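Local coordinates for extracellular solute-binding protein family 5 (Brucella melitensis, PDB 4ONY) that probably captures peptides or related solutes in the periplasm and delivers them to an ABC transporter in the inner membrane, at residues Asn59-Lys64 with Gly72-Gly77; Val136-Asp141 with His195-Asp200; Val217-Gln222 with Val228-Pro233; Phe264-Phe267 with Ile271-Ile274. One frame throughout, in Å; residues are numbered along the deposited sequence.

Contact 1. Residues Asn59-Lys64 with Gly72-Gly77; sequences NPFVLK and GLYNDG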
# COMPACT_ATOMS: atom_id res chain seq x y z
N ASN A 59 14.01 -12.15 -13.41
CA ASN A 59 13.01 -13.12 -13.01
C ASN A 59 12.39 -12.73 -11.70
O ASN A 59 12.99 -12.89 -10.64
CB ASN A 59 13.59 -14.51 -12.92
CG ASN A 59 12.52 -15.56 -12.67
OD1 ASN A 59 11.44 -15.27 -12.19
ND2 ASN A 59 12.82 -16.80 -13.02
N PRO A 60 11.17 -12.18 -11.75
CA PRO A 60 10.57 -11.67 -10.54
C PRO A 60 9.93 -12.75 -9.69
O PRO A 60 9.34 -12.41 -8.66
CB PRO A 60 9.48 -10.70 -11.06
CG PRO A 60 9.17 -11.15 -12.40
CD PRO A 60 10.40 -11.85 -12.96
N PHE A 61 10.03 -14.02 -10.05
CA PHE A 61 9.25 -15.05 -9.38
C PHE A 61 10.03 -16.04 -8.51
O PHE A 61 9.44 -17.02 -8.01
CB PHE A 61 8.46 -15.83 -10.44
CG PHE A 61 7.68 -14.94 -11.37
CD1 PHE A 61 6.65 -14.14 -10.87
CD2 PHE A 61 7.97 -14.91 -12.73
CE1 PHE A 61 5.91 -13.34 -11.74
CE2 PHE A 61 7.26 -14.08 -13.59
CZ PHE A 61 6.24 -13.29 -13.10
N VAL A 62 11.33 -15.79 -8.31
CA VAL A 62 12.25 -16.76 -7.66
C VAL A 62 13.11 -16.09 -6.60
O VAL A 62 13.27 -14.85 -6.61
CB VAL A 62 13.17 -17.44 -8.72
CG1 VAL A 62 12.34 -18.13 -9.80
CG2 VAL A 62 14.10 -16.43 -9.37
N LEU A 63 13.67 -16.90 -5.70
CA LEU A 63 14.47 -16.35 -4.60
C LEU A 63 15.71 -15.63 -5.09
O LEU A 63 15.97 -14.54 -4.64
CB LEU A 63 14.90 -17.45 -3.60
CG LEU A 63 13.79 -17.87 -2.62
CD1 LEU A 63 14.26 -19.14 -1.88
CD2 LEU A 63 13.45 -16.77 -1.64
N LYS A 64 16.45 -16.23 -6.02
CA LYS A 64 17.73 -15.64 -6.44
C LYS A 64 17.53 -14.26 -7.07
O LYS A 64 16.73 -14.13 -8.01
CB LYS A 64 18.49 -16.57 -7.42
CG LYS A 64 19.86 -16.06 -7.88
CD LYS A 64 20.76 -15.88 -6.70
CE LYS A 64 22.17 -15.39 -6.99
NZ LYS A 64 22.72 -15.94 -8.25
N GLY A 72 9.28 -3.23 -13.76
CA GLY A 72 8.43 -3.16 -14.94
C GLY A 72 7.96 -4.53 -15.45
O GLY A 72 7.07 -4.59 -16.30
N LEU A 73 8.51 -5.62 -14.94
CA LEU A 73 8.21 -6.93 -15.49
C LEU A 73 6.85 -7.44 -15.01
O LEU A 73 6.06 -7.95 -15.81
CB LEU A 73 9.31 -7.93 -15.15
CG LEU A 73 10.68 -7.60 -15.71
CD1 LEU A 73 11.75 -8.41 -14.99
CD2 LEU A 73 10.73 -7.90 -17.20
N TYR A 74 6.62 -7.32 -13.71
CA TYR A 74 5.48 -7.89 -13.06
C TYR A 74 5.29 -7.20 -11.69
O TYR A 74 6.26 -6.89 -11.01
CB TYR A 74 5.67 -9.39 -12.84
CG TYR A 74 4.49 -10.04 -12.16
CD1 TYR A 74 3.34 -10.32 -12.88
CD2 TYR A 74 4.50 -10.33 -10.81
CE1 TYR A 74 2.24 -10.93 -12.28
CE2 TYR A 74 3.41 -10.90 -10.17
CZ TYR A 74 2.27 -11.19 -10.93
OH TYR A 74 1.19 -11.76 -10.35
N ASN A 75 4.07 -6.94 -11.30
CA ASN A 75 3.76 -6.33 -9.98
C ASN A 75 4.47 -5.01 -9.70
O ASN A 75 5.00 -4.78 -8.62
CB ASN A 75 4.13 -7.32 -8.86
CG ASN A 75 3.55 -6.89 -7.52
OD1 ASN A 75 2.59 -6.13 -7.48
ND2 ASN A 75 4.16 -7.34 -6.42
N ASP A 76 4.53 -4.16 -10.69
CA ASP A 76 5.26 -2.94 -10.53
C ASP A 76 4.27 -1.85 -10.04
O ASP A 76 3.22 -1.67 -10.62
CB ASP A 76 5.92 -2.55 -11.83
CG ASP A 76 6.86 -1.38 -11.65
OD1 ASP A 76 6.36 -0.22 -11.54
OD2 ASP A 76 8.09 -1.61 -11.64
N GLY A 77 4.66 -1.13 -8.98
CA GLY A 77 3.85 -0.08 -8.37
C GLY A 77 3.45 1.07 -9.29
O GLY A 77 2.35 1.58 -9.19
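Phe61 brings the edge of its ring up to the face of Tyr74 in a T-shaped pair, the planes at 62° and the centroids 5.0 Å apart. The leading atom is Phe61 CE1, which lies above the tyrosine ring toward its rim and comes within 3.5 Å of Tyr74 CD2. Each ring owes its place to its first torsion: Phe61 CG stands opposite its own carbonyl carbon (chi1 -51°), whereas Tyr74 CG is trans to N (chi1 -180°) and carries its ring out toward Phe61. Pro60 fills the angle between them. Its CG sits over the centre of the Phe61 ring and also reaches Tyr74 CB at 3.9 Å, while Pro60 CD meets Leu73 CD1 at 4.2 Å. The compact proline ring suits a place where two aromatic side chains cross. Both segments belong to the irregular chain between strands 46-52 and 88-90, and no hydrogen bond joins them. An Asx turn shapes the proline side, with Asn59 OD1 accepting from Phe61 N at 2.9 Å. Beyond the two segments, Tyr84 and Tyr151 add further edge-to-face partners to the buried Phe61.

Contact 2. Residues Val136-Asp141 with His195-Asp200; sequences VLFTYD and HAINRD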
# COMPACT_ATOMS: atom_id res chain seq x y z
N VAL A 136 -0.94 -22.40 -18.34
CA VAL A 136 -1.46 -22.17 -16.98
C VAL A 136 -1.07 -23.32 -16.08
O VAL A 136 -0.57 -23.12 -14.97
CB VAL A 136 -2.98 -22.00 -16.96
CG1 VAL A 136 -3.49 -21.78 -15.52
CG2 VAL A 136 -3.43 -20.87 -17.87
N LEU A 137 -1.28 -24.55 -16.54
CA LEU A 137 -0.96 -25.71 -15.71
C LEU A 137 0.52 -25.73 -15.40
O LEU A 137 0.92 -26.00 -14.25
CB LEU A 137 -1.37 -27.05 -16.38
CG LEU A 137 -2.85 -27.28 -16.71
CD1 LEU A 137 -3.07 -28.67 -17.29
CD2 LEU A 137 -3.71 -27.10 -15.48
N PHE A 138 1.33 -25.49 -16.43
CA PHE A 138 2.77 -25.44 -16.27
C PHE A 138 3.15 -24.41 -15.23
O PHE A 138 4.03 -24.65 -14.38
CB PHE A 138 3.40 -25.11 -17.62
CG PHE A 138 4.80 -24.62 -17.53
CD1 PHE A 138 5.85 -25.50 -17.39
CD2 PHE A 138 5.08 -23.28 -17.67
CE1 PHE A 138 7.16 -25.03 -17.34
CE2 PHE A 138 6.38 -22.80 -17.60
CZ PHE A 138 7.41 -23.67 -17.42
N THR A 139 2.51 -23.25 -15.30
CA THR A 139 2.80 -22.12 -14.40
C THR A 139 2.67 -22.51 -12.94
O THR A 139 3.56 -22.23 -12.14
CB THR A 139 1.89 -20.89 -14.69
OG1 THR A 139 2.13 -20.39 -16.01
CG2 THR A 139 2.17 -19.78 -13.71
N TYR A 140 1.56 -23.17 -12.58
CA TYR A 140 1.33 -23.56 -11.16
C TYR A 140 2.30 -24.67 -10.74
O TYR A 140 2.77 -24.71 -9.57
CB TYR A 140 -0.15 -23.89 -10.87
CG TYR A 140 -0.93 -22.61 -10.82
CD1 TYR A 140 -1.30 -21.97 -11.98
CD2 TYR A 140 -1.20 -21.98 -9.61
CE1 TYR A 140 -1.94 -20.73 -11.95
CE2 TYR A 140 -1.83 -20.75 -9.56
CZ TYR A 140 -2.22 -20.12 -10.73
OH TYR A 140 -2.84 -18.86 -10.68
N ASP A 141 2.59 -25.57 -11.67
CA ASP A 141 3.61 -26.62 -11.44
C ASP A 141 5.00 -25.97 -11.10
O ASP A 141 5.53 -26.12 -9.98
CB ASP A 141 3.67 -27.53 -12.68
CG ASP A 141 4.73 -28.62 -12.56
OD1 ASP A 141 5.20 -28.91 -11.46
OD2 ASP A 141 5.11 -29.17 -13.59
N HIS A 195 6.66 -23.16 -23.44
CA HIS A 195 7.54 -23.39 -24.59
C HIS A 195 8.82 -22.59 -24.51
O HIS A 195 9.79 -22.98 -25.13
CB HIS A 195 6.87 -23.05 -25.91
CG HIS A 195 6.78 -21.57 -26.17
ND1 HIS A 195 5.80 -20.78 -25.60
CD2 HIS A 195 7.54 -20.75 -26.93
CE1 HIS A 195 5.98 -19.53 -26.00
NE2 HIS A 195 7.01 -19.49 -26.83
N ALA A 196 8.85 -21.51 -23.77
CA ALA A 196 10.00 -20.62 -23.76
C ALA A 196 10.89 -20.71 -22.53
O ALA A 196 11.83 -19.94 -22.42
CB ALA A 196 9.54 -19.18 -23.92
N ILE A 197 10.54 -21.54 -21.55
CA ILE A 197 11.28 -21.58 -20.30
C ILE A 197 12.06 -22.91 -20.22
O ILE A 197 11.49 -23.97 -20.40
CB ILE A 197 10.34 -21.40 -19.10
CG1 ILE A 197 9.98 -19.94 -18.96
CG2 ILE A 197 10.98 -21.87 -17.81
CD1 ILE A 197 8.78 -19.66 -18.09
N ASN A 198 13.33 -22.81 -19.93
CA ASN A 198 14.16 -23.99 -19.60
C ASN A 198 13.98 -24.22 -18.13
O ASN A 198 14.45 -23.46 -17.31
CB ASN A 198 15.65 -23.76 -19.90
CG ASN A 198 16.53 -24.95 -19.53
OD1 ASN A 198 16.29 -25.70 -18.58
ND2 ASN A 198 17.59 -25.13 -20.29
N ARG A 199 13.31 -25.30 -17.81
CA ARG A 199 12.98 -25.61 -16.45
C ARG A 199 14.19 -25.79 -15.54
O ARG A 199 14.13 -25.47 -14.35
CB ARG A 199 12.11 -26.85 -16.42
CG ARG A 199 11.37 -27.00 -15.12
CD ARG A 199 10.43 -28.17 -15.18
NE ARG A 199 9.85 -28.34 -13.85
CZ ARG A 199 8.55 -28.41 -13.58
NH1 ARG A 199 7.66 -28.42 -14.56
NH2 ARG A 199 8.15 -28.53 -12.31
N ASP A 200 15.25 -26.37 -16.09
CA ASP A 200 16.44 -26.63 -15.30
C ASP A 200 17.08 -25.33 -14.90
O ASP A 200 17.55 -25.22 -13.78
CB ASP A 200 17.45 -27.46 -16.06
CG ASP A 200 16.96 -28.85 -16.34
OD1 ASP A 200 16.09 -29.32 -15.58
OD2 ASP A 200 17.42 -29.47 -17.32
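Asp141 OD2 takes a 2.8 Å hydrogen bond from Arg199 NH1, and Asp141 OD1 takes a second, of 3.1 Å, from Arg199 NH2. Arg199 thus grips the carboxylate end-on with two nitrogens, one for each oxygen. The pairing is not coplanar: both oxygens lie close to the guanidinium plane, but the nitrogens meet them from above the carboxylate plane, and the two planes are 50° apart. NH2 also has a salt bridge to Glu145, one turn further along the helix, so two acidic groups probably stabilise the arginine's positive charge. An extended chain from CG to NE gives Arg199 the length to cross from its loop to the helix.

Next to the salt bridge the contact is apolar. Phe138, its CG swung trans to N (chi1 162°), points its ring edge at Ile197: CE2 of Phe138 lies 4.0 Å from CD1 of Ile197, which sits near the ring plane, and Phe138 CZ meets Ile197 CG2 at 4.0 Å. The flat, buried ring suits the branched isoleucine, whose two arms touch neighbouring ring carbons. The arrangement is that of a loop, 195-200, docked on one side of helix 133-146, with hydrophobic packing flanked by a salt bridge.

Contact 3. Residues Val217-Gln222 with Val228-Pro233; sequences VVASVQ and VYKRNP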
# COMPACT_ATOMS: atom_id res chain seq x y z
N VAL A 217 8.14 -5.57 -24.78
CA VAL A 217 9.22 -6.53 -24.73
C VAL A 217 10.47 -5.84 -24.17
O VAL A 217 10.62 -4.61 -24.25
CB VAL A 217 9.53 -7.15 -26.09
CG1 VAL A 217 8.27 -7.79 -26.69
CG2 VAL A 217 10.09 -6.13 -27.07
N VAL A 218 11.36 -6.62 -23.59
CA VAL A 218 12.60 -6.12 -23.08
C VAL A 218 13.56 -5.98 -24.25
O VAL A 218 14.02 -6.96 -24.78
CB VAL A 218 13.15 -7.07 -22.00
CG1 VAL A 218 14.53 -6.64 -21.56
CG2 VAL A 218 12.18 -7.15 -20.82
N ALA A 219 13.85 -4.74 -24.66
CA ALA A 219 14.68 -4.45 -25.82
C ALA A 219 16.16 -4.35 -25.47
O ALA A 219 17.00 -4.69 -26.28
CB ALA A 219 14.23 -3.15 -26.43
N SER A 220 16.49 -3.87 -24.28
CA SER A 220 17.90 -3.85 -23.86
C SER A 220 18.01 -3.72 -22.37
O SER A 220 17.14 -3.17 -21.67
CB SER A 220 18.72 -2.72 -24.50
OG SER A 220 18.29 -1.49 -24.04
N VAL A 221 19.15 -4.19 -21.91
CA VAL A 221 19.43 -4.33 -20.52
C VAL A 221 20.86 -3.91 -20.23
O VAL A 221 21.79 -4.47 -20.81
CB VAL A 221 19.23 -5.80 -20.12
CG1 VAL A 221 19.24 -5.90 -18.63
CG2 VAL A 221 17.90 -6.33 -20.65
N GLN A 222 21.02 -2.90 -19.37
CA GLN A 222 22.34 -2.43 -18.89
C GLN A 222 22.26 -2.53 -17.36
O GLN A 222 21.72 -1.65 -16.69
CB GLN A 222 22.62 -1.01 -19.36
CG GLN A 222 22.72 -0.89 -20.88
CD GLN A 222 22.54 0.53 -21.39
OE1 GLN A 222 21.44 1.03 -21.54
NE2 GLN A 222 23.66 1.18 -21.67
N VAL A 228 15.26 -1.00 -21.04
CA VAL A 228 14.46 -0.35 -22.08
C VAL A 228 13.38 -1.35 -22.53
O VAL A 228 13.69 -2.47 -22.93
CB VAL A 228 15.31 0.08 -23.28
CG1 VAL A 228 14.50 0.77 -24.36
CG2 VAL A 228 16.45 1.01 -22.88
N TYR A 229 12.13 -0.92 -22.44
CA TYR A 229 11.01 -1.64 -22.95
C TYR A 229 10.54 -1.02 -24.28
O TYR A 229 10.41 0.19 -24.40
CB TYR A 229 9.87 -1.57 -21.95
CG TYR A 229 10.14 -2.29 -20.67
CD1 TYR A 229 9.88 -3.65 -20.58
CD2 TYR A 229 10.62 -1.64 -19.55
CE1 TYR A 229 10.11 -4.36 -19.44
CE2 TYR A 229 10.85 -2.34 -18.37
CZ TYR A 229 10.59 -3.71 -18.33
OH TYR A 229 10.78 -4.47 -17.19
N LYS A 230 10.25 -1.87 -25.25
CA LYS A 230 9.64 -1.46 -26.50
C LYS A 230 8.25 -2.12 -26.65
O LYS A 230 8.11 -3.32 -26.40
CB LYS A 230 10.54 -1.81 -27.68
CG LYS A 230 11.51 -0.68 -27.93
CD LYS A 230 12.53 -0.96 -29.04
CE LYS A 230 13.77 -0.13 -28.75
NZ LYS A 230 14.69 -0.16 -29.92
N ARG A 231 7.28 -1.36 -27.14
CA ARG A 231 5.94 -1.90 -27.34
C ARG A 231 5.93 -2.88 -28.49
O ARG A 231 6.47 -2.61 -29.55
CB ARG A 231 4.92 -0.80 -27.58
CG ARG A 231 3.47 -1.27 -27.59
CD ARG A 231 2.49 -0.10 -27.67
NE ARG A 231 2.68 0.62 -28.93
CZ ARG A 231 2.53 1.94 -29.09
NH1 ARG A 231 2.17 2.72 -28.08
NH2 ARG A 231 2.77 2.49 -30.27
N ASN A 232 5.29 -4.02 -28.29
CA ASN A 232 5.14 -4.98 -29.39
C ASN A 232 3.98 -4.53 -30.26
O ASN A 232 2.88 -4.50 -29.80
CB ASN A 232 4.81 -6.33 -28.81
CG ASN A 232 4.54 -7.37 -29.87
OD1 ASN A 232 4.72 -7.15 -31.05
ND2 ASN A 232 4.11 -8.55 -29.42
N PRO A 233 4.22 -4.18 -31.53
CA PRO A 233 3.06 -3.72 -32.32
C PRO A 233 2.01 -4.78 -32.54
O PRO A 233 0.88 -4.44 -32.85
CB PRO A 233 3.67 -3.27 -33.65
CG PRO A 233 5.06 -3.81 -33.67
CD PRO A 233 5.49 -4.01 -32.26
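Val218 and Tyr229 lie side by side on the buried face of a β-hairpin as a non-hydrogen-bonded antiparallel pair. Val218 CG2 rests 3.7 Å from Tyr229 CE1. With CG trans to its carbonyl carbon (chi1 -67°), the tyrosine runs alongside the valine, and its hydroxyl bonds to the carbonyl of Arg71, so a long side chain with a polar end suits the position.

The other face is more open to solvent. There the methylenes of Lys230 lie against the small methyl of exposed Ala219, Lys230 CD 3.8 Å from Ala219 CB. Packing is closer where Ser220 OG, in the crowded position between N and the carbonyl carbon, comes 3.3 Å from Val228 CG2.

The backbones share four good hydrogen bonds and a weak one. Val217 and Lys230 exchange two, Val217 N to Lys230 O at 2.8 Å and Lys230 N to Val217 O at 2.9 Å. A classic bulge sets Ala219 and Ser220 against Val228, whose O accepts a 2.9 Å bond from Ala219 N and a weak one from Ser220 N. Val228 O thus stays bonded despite the extra residue, and pairing resumes beyond the bulge, shifted by one residue, with Val228 N bonding to Ser220 O.

Contact 4. Residues Phe264-Phe267 with Ile271-Ile274; sequences FESF and ILDI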
# COMPACT_ATOMS: atom_id res chain seq x y z
N PHE A 264 16.92 13.66 -9.39
CA PHE A 264 16.31 14.98 -9.54
C PHE A 264 17.08 15.84 -10.54
O PHE A 264 16.48 16.44 -11.42
CB PHE A 264 16.20 15.65 -8.16
CG PHE A 264 15.45 16.96 -8.15
CD1 PHE A 264 14.11 17.02 -8.47
CD2 PHE A 264 16.09 18.14 -7.75
CE1 PHE A 264 13.42 18.22 -8.44
CE2 PHE A 264 15.39 19.36 -7.72
CZ PHE A 264 14.05 19.38 -8.05
N GLU A 265 18.40 15.86 -10.45
CA GLU A 265 19.21 16.62 -11.41
C GLU A 265 18.99 16.14 -12.85
O GLU A 265 18.95 16.93 -13.80
CB GLU A 265 20.69 16.56 -11.05
CG GLU A 265 21.08 17.38 -9.84
CD GLU A 265 20.78 18.86 -9.99
OE1 GLU A 265 21.07 19.40 -11.09
OE2 GLU A 265 20.22 19.46 -9.04
N SER A 266 18.85 14.83 -13.02
CA SER A 266 18.65 14.28 -14.36
C SER A 266 17.24 14.66 -14.89
O SER A 266 17.06 14.92 -16.09
CB SER A 266 18.83 12.77 -14.30
OG SER A 266 18.78 12.18 -15.58
N PHE A 267 16.23 14.73 -13.99
CA PHE A 267 14.92 15.29 -14.32
C PHE A 267 15.05 16.76 -14.77
O PHE A 267 14.46 17.15 -15.79
CB PHE A 267 13.95 15.19 -13.15
CG PHE A 267 12.63 15.91 -13.39
CD1 PHE A 267 11.75 15.45 -14.36
CD2 PHE A 267 12.30 17.02 -12.67
CE1 PHE A 267 10.56 16.11 -14.61
CE2 PHE A 267 11.10 17.68 -12.89
CZ PHE A 267 10.23 17.23 -13.87
N ILE A 271 16.45 14.68 -19.05
CA ILE A 271 16.75 13.29 -19.34
C ILE A 271 15.63 12.39 -18.86
O ILE A 271 15.29 11.46 -19.53
CB ILE A 271 18.09 12.87 -18.71
CG1 ILE A 271 19.16 13.76 -19.32
CG2 ILE A 271 18.39 11.41 -19.00
CD1 ILE A 271 20.52 13.69 -18.67
N LEU A 272 15.05 12.70 -17.70
CA LEU A 272 13.88 12.02 -17.22
C LEU A 272 12.67 12.89 -17.52
O LEU A 272 12.74 14.11 -17.37
CB LEU A 272 14.00 11.77 -15.72
CG LEU A 272 15.25 10.99 -15.32
CD1 LEU A 272 15.24 10.82 -13.81
CD2 LEU A 272 15.33 9.65 -16.05
N ASP A 273 11.55 12.26 -17.89
CA ASP A 273 10.35 13.00 -18.30
C ASP A 273 9.46 13.43 -17.12
O ASP A 273 8.70 14.36 -17.24
CB ASP A 273 9.50 12.13 -19.23
CG ASP A 273 10.17 11.87 -20.58
OD1 ASP A 273 10.68 12.81 -21.18
OD2 ASP A 273 10.20 10.70 -21.03
N ILE A 274 9.54 12.72 -16.00
CA ILE A 274 8.72 13.00 -14.82
C ILE A 274 9.55 12.80 -13.56
O ILE A 274 10.63 12.22 -13.61
CB ILE A 274 7.47 12.08 -14.75
CG1 ILE A 274 7.88 10.62 -14.54
CG2 ILE A 274 6.63 12.15 -16.03
CD1 ILE A 274 6.76 9.69 -14.16
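Ser266 and Ile271 meet through backbone and side chain alike. Among the polar bonds, Ser266 O accepts from Ile271 N at 3.0 Å, the nitrogen nearly in line with the C=O but its N-H bent to 139°, and weakly from Leu272 N at 3.4 Å. One carbonyl near the end of helix 260-268 thus receives two successive amides of the chain that turns back toward strand 274-277. Ser266 OG shares a hydrogen bond with Tyr257 OH, of the P4G pocket.

Van der Waals packing also surrounds this hydroxyl. Trans to N (chi1 -175°), Ser266 OG lies 3.3 Å from Ile271 CB and 3.7 Å from Leu272 CG; a small group fits between two branched side chains. The apolar contact is Leu272 CB on Phe267 CB, at 4.3 Å.

The aromatic contacts are with carbonyls. Phe267 CD1 lies 3.4 Å from Leu272 O and 3.5 Å from Ile274 O, while Asp273 O stands at the ring edge. Outside the two segments Trp571 meets the Phe267 ring.

Because ring C-H groups carry a slight positive charge, carbonyl oxygens close to them are probably favourable neighbours in this largely buried turn, while the Ser266 carbonyl, with one good and one weak hydrogen bond, holds the chain reversal.

From the N terminus the contacts come in series, each closing before the next opens, so none nests or crosses. Contact 1 closes a short loop of the irregular chain between strands 46-52 and 88-90. Contact 2 closes a much longer excursion, bringing helix 133-146 and the loop before strand 216-222 together after two strands and a helix have intervened. Contact 3 is the hairpin of strands 216-222 and 226-231, at one side of the mixed sheet that also holds 46-52 and 251-257. Contact 4 turns from helix 260-268 into strand 274-277. Contacts 1 and 3 touch directly: Leu73 CD2 lies 4.0 Å from Val218 CG2, tying the irregular loop to the hairpin.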